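Long-range contact in uncharacterized protein (Pseudomonas aeruginosa, PDB 5BR9), which probably takes part in making the threonylcarbamoyladenosine modification of tRNA, as a TsaB member of the KAE1/TsaD family: residues Leu62-Pro74 against Leu90-Leu104. Sequence-based numbering, arbitrary orientation.
Sequences LSAVDAIAFGRGP and LAFALQRPVLAVSDL
I68 and F70 of strand 67-71 pair in parallel with strand 98-101 through alternating backbone bonds: I68 N gives to P97 O and L99 N to I68 O, then F70 N to L99 O and V101 N to F70 O, and R72 N to V101 O closes the run. Beyond the strands the segments stay joined. D103 OD1 accepts from G73 N at 2.8 Å, while D103 N returns a nearly straight bond to G73 O at 2.9 Å, from above the carbonyl plane.

On one sheet face, A69 CB meets L99 CB at 3.9 Å, and A69 also touches A203 of helix 196-208. On the other, I68 CD1 comes within 3.6 Å of L90 CB, the side chains about perpendicular. For F70, CG sits between the backbone N and the carbonyl carbon (chi1 67°), which brings the ring across to A100 CA for a CH-pi contact over one face, V98 CG2 at its edge. Before the strand, L62 CG meets both methyls of L94.

S102 CB lies over one face of the R72 guanidinium, offset toward its rim, 3.4 Å from NH2, and E149 binds R72 NH1 and S102 OG. R96 reaches S63 O and V65 O through one water and D66 O through another.

Strand 67-71, helix 77-94 and strand 98-101 thus form a beta-alpha-beta crossover, part of the five-stranded 3-2-1-4-5 sheet characteristic of the actin-like ATPase fold.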
loop_
_atom_site.group_PDB
_atom_site.type_symbol
_atom_site.label_atom_id
_atom_site.label_comp_id
_atom_site.label_asym_id
_atom_site.label_seq_id
_atom_site.Cartn_x
_atom_site.Cartn_y
_atom_site.Cartn_z
ATOM N N LEU A 62 4.343 15.585 13.917
ATOM C CA LEU A 62 3.504 15.160 12.810
ATOM C C LEU A 62 2.227 16.017 12.765
ATOM O O LEU A 62 1.736 16.356 11.681
ATOM C CB LEU A 62 3.169 13.662 12.922
ATOM C CG LEU A 62 2.480 13.049 11.693
ATOM C CD1 LEU A 62 3.370 13.154 10.452
ATOM C CD2 LEU A 62 2.094 11.602 11.956
ATOM N N SER A 63 1.710 16.399 13.931
ATOM C CA SER A 63 0.464 17.170 13.965
ATOM C C SER A 63 0.594 18.548 13.306
ATOM O O SER A 63 -0.407 19.150 12.927
ATOM C CB SER A 63 -0.031 17.341 15.398
ATOM O OG SER A 63 0.919 18.009 16.206
ATOM N N ALA A 64 1.823 19.017 13.113
ATOM C CA ALA A 64 2.061 20.331 12.508
ATOM C C ALA A 64 1.953 20.298 10.975
ATOM O O ALA A 64 1.881 21.352 10.329
ATOM C CB ALA A 64 3.447 20.852 12.916
ATOM N N VAL A 65 1.921 19.092 10.411
ATOM C CA VAL A 65 1.862 18.892 8.956
ATOM C C VAL A 65 0.503 19.287 8.376
ATOM O O VAL A 65 -0.551 18.832 8.844
ATOM C CB VAL A 65 2.206 17.427 8.603
ATOM C CG1 VAL A 65 1.942 17.136 7.130
ATOM C CG2 VAL A 65 3.657 17.105 8.983
ATOM N N ASP A 66 0.531 20.121 7.335
ATOM C CA ASP A 66 -0.700 20.626 6.741
ATOM C C ASP A 66 -1.245 19.726 5.628
ATOM O O ASP A 66 -2.461 19.644 5.414
ATOM C CB ASP A 66 -0.455 22.036 6.201
ATOM C CG ASP A 66 -0.118 23.035 7.310
ATOM O OD1 ASP A 66 -0.733 22.939 8.393
ATOM O OD2 ASP A 66 0.748 23.913 7.102
ATOM N N ALA A 67 -0.340 19.059 4.918
ATOM C CA ALA A 67 -0.710 18.193 3.809
ATOM C C ALA A 67 0.448 17.244 3.497
ATOM O O ALA A 67 1.605 17.530 3.835
ATOM C CB ALA A 67 -1.090 19.019 2.578
ATOM N N ILE A 68 0.133 16.111 2.872
ATOM C CA ILE A 68 1.156 15.108 2.549
ATOM C C ILE A 68 1.204 14.880 1.054
ATOM O O ILE A 68 0.180 14.583 0.434
ATOM C CB ILE A 68 0.901 13.787 3.280
ATOM C CG1 ILE A 68 0.709 14.032 4.782
ATOM C CG2 ILE A 68 2.062 12.852 3.049
ATOM C CD1 ILE A 68 0.245 12.824 5.540
ATOM N N ALA A 69 2.387 15.061 0.475
ATOM C CA ALA A 69 2.595 14.861 -0.949
ATOM C C ALA A 69 3.366 13.582 -1.221
ATOM O O ALA A 69 4.222 13.196 -0.428
ATOM C CB ALA A 69 3.329 16.045 -1.536
ATOM N N PHE A 70 3.082 12.935 -2.350
ATOM C CA PHE A 70 3.802 11.723 -2.719
ATOM C C PHE A 70 3.903 11.586 -4.244
ATOM O O PHE A 70 3.048 12.092 -4.967
ATOM C CB PHE A 70 3.118 10.479 -2.138
ATOM C CG PHE A 70 1.765 10.205 -2.722
ATOM C CD1 PHE A 70 1.602 9.234 -3.711
ATOM C CD2 PHE A 70 0.655 10.913 -2.296
ATOM C CE1 PHE A 70 0.352 8.985 -4.257
ATOM C CE2 PHE A 70 -0.600 10.663 -2.841
ATOM C CZ PHE A 70 -0.751 9.713 -3.816
ATOM N N GLY A 71 4.934 10.890 -4.719
ATOM C CA GLY A 71 5.024 10.552 -6.116
ATOM C C GLY A 71 4.051 9.433 -6.464
ATOM O O GLY A 71 4.133 8.344 -5.908
ATOM N N ARG A 72 3.126 9.692 -7.382
ATOM C CA ARG A 72 2.091 8.709 -7.708
ATOM C C ARG A 72 2.495 7.827 -8.886
ATOM O O ARG A 72 1.656 7.181 -9.507
ATOM C CB ARG A 72 0.763 9.416 -8.002
ATOM C CG ARG A 72 0.856 10.569 -9.009
ATOM C CD ARG A 72 0.655 10.111 -10.450
ATOM N NE ARG A 72 0.326 11.230 -11.329
ATOM C CZ ARG A 72 0.727 11.331 -12.595
ATOM N NH1 ARG A 72 1.495 10.388 -13.125
ATOM N NH2 ARG A 72 0.370 12.384 -13.328
ATOM N N GLY A 73 3.784 7.795 -9.187
ATOM C CA GLY A 73 4.261 7.087 -10.351
ATOM C C GLY A 73 4.326 8.047 -11.530
ATOM O O GLY A 73 4.059 9.243 -11.377
ATOM N N PRO A 74 4.657 7.534 -12.717
ATOM C CA PRO A 74 4.922 6.112 -12.943
ATOM C C PRO A 74 6.276 5.656 -12.400
ATOM O O PRO A 74 7.128 6.485 -12.085
ATOM C CB PRO A 74 4.872 6.003 -14.463
ATOM C CG PRO A 74 5.323 7.356 -14.943
ATOM C CD PRO A 74 4.791 8.329 -13.952
ATOM N N LEU A 90 -1.764 7.888 6.859
ATOM C CA LEU A 90 -1.243 9.025 7.599
ATOM C C LEU A 90 -2.278 10.133 7.553
ATOM O O LEU A 90 -2.644 10.702 8.582
ATOM C CB LEU A 90 0.088 9.515 7.011
ATOM C CG LEU A 90 1.351 8.675 7.163
ATOM C CD1 LEU A 90 2.473 9.353 6.425
ATOM C CD2 LEU A 90 1.732 8.507 8.637
ATOM N N ALA A 91 -2.762 10.400 6.342
ATOM C CA ALA A 91 -3.624 11.533 6.083
ATOM C C ALA A 91 -4.996 11.357 6.700
ATOM O O ALA A 91 -5.574 12.314 7.197
ATOM C CB ALA A 91 -3.741 11.769 4.588
ATOM N N PHE A 92 -5.503 10.131 6.700
ATOM C CA PHE A 92 -6.802 9.838 7.310
ATOM C C PHE A 92 -6.749 10.052 8.829
ATOM O O PHE A 92 -7.695 10.560 9.446
ATOM C CB PHE A 92 -7.211 8.419 6.989
ATOM C CG PHE A 92 -8.554 8.009 7.539
ATOM C CD1 PHE A 92 -9.711 8.199 6.800
ATOM C CD2 PHE A 92 -8.646 7.387 8.767
ATOM C CE1 PHE A 92 -10.933 7.778 7.279
ATOM C CE2 PHE A 92 -9.868 6.978 9.265
ATOM C CZ PHE A 92 -11.015 7.175 8.516
ATOM N N ALA A 93 -5.650 9.617 9.434
ATOM C CA ALA A 93 -5.493 9.737 10.875
ATOM C C ALA A 93 -5.300 11.188 11.316
ATOM O O ALA A 93 -5.839 11.586 12.343
ATOM C CB ALA A 93 -4.339 8.888 11.340
ATOM N N LEU A 94 -4.552 11.974 10.537
ATOM C CA LEU A 94 -4.303 13.376 10.879
ATOM C C LEU A 94 -5.502 14.235 10.498
ATOM O O LEU A 94 -5.719 15.303 11.080
ATOM C CB LEU A 94 -3.041 13.925 10.180
ATOM C CG LEU A 94 -1.661 13.361 10.533
ATOM C CD1 LEU A 94 -0.604 13.855 9.550
ATOM C CD2 LEU A 94 -1.245 13.668 12.002
ATOM N N GLN A 95 -6.273 13.737 9.527
ATOM C CA GLN A 95 -7.364 14.468 8.866
ATOM C C GLN A 95 -6.787 15.637 8.092
ATOM O O GLN A 95 -7.213 16.779 8.240
ATOM C CB GLN A 95 -8.434 14.927 9.866
ATOM C CG GLN A 95 -8.977 13.775 10.709
ATOM C CD GLN A 95 -10.193 14.150 11.522
ATOM O OE1 GLN A 95 -10.492 15.334 11.720
ATOM N NE2 GLN A 95 -10.909 13.141 12.004
ATOM N N ARG A 96 -5.805 15.320 7.260
ATOM C CA ARG A 96 -5.139 16.284 6.386
ATOM C C ARG A 96 -5.207 15.811 4.939
ATOM O O ARG A 96 -5.392 14.624 4.685
ATOM C CB ARG A 96 -3.680 16.482 6.806
ATOM C CG ARG A 96 -3.511 17.150 8.136
ATOM C CD ARG A 96 -4.052 18.595 8.108
ATOM N NE ARG A 96 -3.957 19.167 9.450
ATOM C CZ ARG A 96 -4.272 20.417 9.775
ATOM N NH1 ARG A 96 -4.713 21.264 8.850
ATOM N NH2 ARG A 96 -4.134 20.820 11.039
ATOM N N PRO A 97 -5.090 16.741 3.983
ATOM C CA PRO A 97 -5.215 16.322 2.573
ATOM C C PRO A 97 -3.945 15.711 1.960
ATOM O O PRO A 97 -2.862 15.825 2.538
ATOM C CB PRO A 97 -5.623 17.624 1.857
ATOM C CG PRO A 97 -5.195 18.722 2.739
ATOM C CD PRO A 97 -5.090 18.209 4.149
ATOM N N VAL A 98 -4.078 15.040 0.813
ATOM C CA VAL A 98 -2.906 14.483 0.146
ATOM C C VAL A 98 -2.774 15.112 -1.232
ATOM O O VAL A 98 -3.762 15.492 -1.852
ATOM C CB VAL A 98 -2.943 12.933 -0.003
ATOM C CG1 VAL A 98 -3.248 12.263 1.296
ATOM C CG2 VAL A 98 -3.872 12.489 -1.098
ATOM N N LEU A 99 -1.535 15.172 -1.697
ATOM C CA LEU A 99 -1.160 15.744 -2.980
ATOM C C LEU A 99 -0.443 14.705 -3.844
ATOM O O LEU A 99 0.713 14.370 -3.596
ATOM C CB LEU A 99 -0.245 16.953 -2.762
ATOM C CG LEU A 99 -0.866 18.171 -2.084
ATOM C CD1 LEU A 99 0.194 19.101 -1.519
ATOM C CD2 LEU A 99 -1.705 18.910 -3.101
ATOM N N ALA A 100 -1.128 14.196 -4.861
ATOM C CA ALA A 100 -0.522 13.250 -5.785
ATOM C C ALA A 100 0.290 14.029 -6.835
ATOM O O ALA A 100 -0.210 14.955 -7.454
ATOM C CB ALA A 100 -1.585 12.399 -6.443
ATOM N N VAL A 101 1.556 13.671 -7.008
ATOM C CA VAL A 101 2.430 14.380 -7.923
ATOM C C VAL A 101 3.136 13.386 -8.837
ATOM O O VAL A 101 3.646 12.344 -8.392
ATOM C CB VAL A 101 3.459 15.240 -7.164
ATOM C CG1 VAL A 101 4.419 15.901 -8.127
ATOM C CG2 VAL A 101 2.766 16.280 -6.299
ATOM N N SER A 102 3.163 13.717 -10.119
ATOM C CA SER A 102 3.781 12.860 -11.099
ATOM C C SER A 102 5.276 12.731 -10.903
ATOM O O SER A 102 5.972 13.718 -10.733
ATOM C CB SER A 102 3.503 13.389 -12.517
ATOM O OG SER A 102 4.339 12.723 -13.432
ATOM N N ASP A 103 5.781 11.506 -11.004
ATOM C CA ASP A 103 7.211 11.295 -10.949
ATOM C C ASP A 103 7.962 11.816 -12.176
ATOM O O ASP A 103 9.153 12.109 -12.085
ATOM C CB ASP A 103 7.507 9.819 -10.726
ATOM C CG ASP A 103 7.406 9.447 -9.244
ATOM O OD1 ASP A 103 6.409 8.839 -8.827
ATOM O OD2 ASP A 103 8.342 9.773 -8.493
ATOM N N LEU A 104 7.277 11.949 -13.311
ATOM C CA LEU A 104 7.881 12.594 -14.488
ATOM C C LEU A 104 8.117 14.088 -14.191
ATOM O O LEU A 104 9.194 14.629 -14.479
ATOM C CB LEU A 104 6.978 12.405 -15.736
ATOM C CG LEU A 104 6.863 10.954 -16.254
ATOM C CD1 LEU A 104 5.675 10.755 -17.174
ATOM C CD2 LEU A 104 8.151 10.492 -16.963
HETATM O O HOH W 1 -2.156 17.754 11.040
HETATM O O HOH W 2 -4.644 21.289 5.903
#